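PDB 5A0N: protein F2 like fibronectin-binding protein from Streptococcus pneumoniae, which probably acts as a surface adhesin whose internal thioester mediates covalent attachment to host molecules. Local coordinates for residues T137-V142 with E177-D182. Numbering follows the deposited sequence. Where two conformers were deposited one is given.
Sequences TYFHQV and EMIRTD
Ile179 reaches from helix 170-182 to helix 132-152 and sets its terminal methyl against both Phe139 and Val142, an entirely apolar contact. Its CD1 lies 3.9 Å from CE1 of Phe139, approaching the ring at a slant, while CG1 of Ile179 stands slightly farther from that same CE1. In the conformer given for Val142, one of two, CD1 of Ile179 also meets Val142 CG2, at 3.9 Å. The extended ethyl branch of isoleucine (chi2 164°) suits this place, since it helps bridge the gap between the two segments, whose nearest CA atoms, those of Val142 and Ile179, are 8.8 Å apart. Phe139 holds CG trans to the main-chain nitrogen (chi1 -169°), which brings CE1 over to Ile179; the compact, branched Val142, three residues on, presents a methyl.

Within segment 177-182, Thr181 OG1 donates to Glu177 O at 2.9 Å, and this oxygen also accepts the helical hydrogen bond from Thr181 N.

All three touching side chains are buried within the helical insertion region. Helix 123-128 packs on Phe139 through Ile123 and Val124, Ile143 and Glu146 also touch Ile179, and Arg180 forms a salt bridge with Glu146. Elsewhere on helix 132-152, Thr137 and Gln141 touch Tyr36 of strand 35-36.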
loop_
_atom_site.group_PDB
_atom_site.type_symbol
_atom_site.label_atom_id
_atom_site.label_comp_id
_atom_site.label_asym_id
_atom_site.label_seq_id
_atom_site.Cartn_x
_atom_site.Cartn_y
_atom_site.Cartn_z
ATOM N N THR A 137 5.532 -10.516 -0.627
ATOM C CA THR A 137 6.172 -9.227 -0.331
ATOM C C THR A 137 6.737 -8.569 -1.576
ATOM O O THR A 137 6.645 -7.350 -1.710
ATOM C CB THR A 137 7.283 -9.371 0.732
ATOM O OG1 THR A 137 8.283 -10.272 0.257
ATOM C CG2 THR A 137 6.708 -9.842 2.081
ATOM N N TYR A 138 7.348 -9.340 -2.475
ATOM C CA TYR A 138 8.011 -8.723 -3.632
ATOM C C TYR A 138 6.982 -8.093 -4.605
ATOM O O TYR A 138 7.257 -7.069 -5.214
ATOM C CB TYR A 138 8.939 -9.713 -4.361
ATOM C CG TYR A 138 10.266 -9.942 -3.646
ATOM C CD1 TYR A 138 10.347 -10.684 -2.481
ATOM C CD2 TYR A 138 11.435 -9.396 -4.126
ATOM C CE1 TYR A 138 11.545 -10.879 -1.852
ATOM C CE2 TYR A 138 12.638 -9.606 -3.476
ATOM C CZ TYR A 138 12.676 -10.343 -2.351
ATOM O OH TYR A 138 13.880 -10.544 -1.717
ATOM N N PHE A 139 5.798 -8.686 -4.715
ATOM C CA PHE A 139 4.738 -8.078 -5.540
ATOM C C PHE A 139 4.149 -6.855 -4.839
ATOM O O PHE A 139 3.796 -5.881 -5.488
ATOM C CB PHE A 139 3.648 -9.093 -5.880
ATOM C CG PHE A 139 2.653 -8.636 -6.928
ATOM C CD1 PHE A 139 3.066 -8.069 -8.132
ATOM C CD2 PHE A 139 1.287 -8.832 -6.738
ATOM C CE1 PHE A 139 2.144 -7.714 -9.102
ATOM C CE2 PHE A 139 0.380 -8.472 -7.723
ATOM C CZ PHE A 139 0.816 -7.924 -8.888
ATOM N N HIS A 140 4.010 -6.915 -3.502
ATOM C CA HIS A 140 3.566 -5.722 -2.770
ATOM C C HIS A 140 4.477 -4.545 -3.127
ATOM O O HIS A 140 4.007 -3.442 -3.407
ATOM C CB HIS A 140 3.585 -5.971 -1.255
ATOM C CG HIS A 140 3.060 -4.814 -0.476
ATOM N ND1 HIS A 140 3.807 -3.697 -0.197
ATOM C CD2 HIS A 140 1.835 -4.605 0.072
ATOM C CE1 HIS A 140 3.065 -2.847 0.486
ATOM N NE2 HIS A 140 1.866 -3.365 0.658
ATOM N N GLN A 141 5.788 -4.782 -3.115
ATOM C CA GLN A 141 6.729 -3.695 -3.303
ATOM C C GLN A 141 6.585 -3.071 -4.703
ATOM O O GLN A 141 6.624 -1.851 -4.822
ATOM C CB GLN A 141 8.150 -4.186 -3.066
ATOM C CG GLN A 141 9.182 -3.085 -3.130
ATOM C CD GLN A 141 10.573 -3.550 -2.815
ATOM O OE1 GLN A 141 10.970 -4.640 -3.216
ATOM N NE2 GLN A 141 11.295 -2.760 -2.009
ATOM N N VAL A 142 6.455 -3.875 -5.768
ATOM C CA VAL A 142 6.296 -3.247 -7.101
ATOM C C VAL A 142 4.961 -2.548 -7.256
ATOM O O VAL A 142 4.894 -1.475 -7.862
ATOM C CB VAL A 142 6.565 -4.183 -8.297
ATOM C CG1 VAL A 142 8.044 -4.489 -8.368
ATOM C CG2 VAL A 142 5.708 -5.450 -8.254
ATOM N N GLU A 177 6.426 -4.739 -15.670
ATOM C CA GLU A 177 6.032 -4.632 -17.069
ATOM C C GLU A 177 4.622 -5.160 -17.277
ATOM O O GLU A 177 3.852 -4.635 -18.091
ATOM C CB GLU A 177 7.038 -5.341 -17.963
ATOM C CG GLU A 177 8.378 -4.660 -17.894
ATOM C CD GLU A 177 9.512 -5.408 -18.511
ATOM O OE1 GLU A 177 9.286 -6.280 -19.306
ATOM O OE2 GLU A 177 10.671 -5.101 -18.183
ATOM N N MET A 178 4.283 -6.242 -16.579
ATOM C CA MET A 178 2.922 -6.768 -16.662
ATOM C C MET A 178 1.900 -5.818 -16.042
ATOM O O MET A 178 0.840 -5.588 -16.617
ATOM C CB MET A 178 2.836 -8.155 -16.045
ATOM C CG MET A 178 3.708 -9.179 -16.759
ATOM S SD MET A 178 3.817 -10.710 -15.773
ATOM C CE MET A 178 5.300 -11.450 -16.335
ATOM N N ILE A 179 2.223 -5.264 -14.874
ATOM C CA ILE A 179 1.366 -4.247 -14.271
ATOM C C ILE A 179 1.099 -3.117 -15.276
ATOM O O ILE A 179 -0.043 -2.686 -15.457
ATOM C CB ILE A 179 1.998 -3.646 -13.000
ATOM C CG1 ILE A 179 2.017 -4.668 -11.854
ATOM C CG2 ILE A 179 1.291 -2.369 -12.580
ATOM C CD1 ILE A 179 2.964 -4.295 -10.715
ATOM N N ARG A 180 2.159 -2.626 -15.915
ATOM C CA ARG A 180 2.012 -1.471 -16.815
ATOM C C ARG A 180 1.199 -1.817 -18.050
ATOM O O ARG A 180 0.481 -0.960 -18.573
ATOM C CB ARG A 180 3.374 -0.935 -17.211
ATOM C CG ARG A 180 3.992 -0.199 -16.034
ATOM C CD ARG A 180 5.394 0.328 -16.253
ATOM N NE ARG A 180 5.758 1.132 -15.085
ATOM C CZ ARG A 180 6.969 1.497 -14.741
ATOM N NH1 ARG A 180 8.005 1.187 -15.488
ATOM N NH2 ARG A 180 7.131 2.184 -13.631
ATOM N N THR A 181 1.278 -3.052 -18.517
ATOM C CA THR A 181 0.477 -3.502 -19.659
ATOM C C THR A 181 -0.980 -3.727 -19.277
ATOM O O THR A 181 -1.879 -3.456 -20.073
ATOM C CB THR A 181 1.095 -4.793 -20.212
ATOM O OG1 THR A 181 2.458 -4.549 -20.581
ATOM C CG2 THR A 181 0.368 -5.316 -21.389
ATOM N N ASP A 182 -1.214 -4.217 -18.057
ATOM C CA ASP A 182 -2.515 -4.758 -17.675
ATOM C C ASP A 182 -3.409 -3.823 -16.882
ATOM O O ASP A 182 -4.581 -4.124 -16.671
ATOM C CB ASP A 182 -2.353 -6.025 -16.839
ATOM C CG ASP A 182 -1.717 -7.184 -17.586
ATOM O OD1 ASP A 182 -1.461 -7.054 -18.811
ATOM O OD2 ASP A 182 -1.455 -8.224 -16.920
#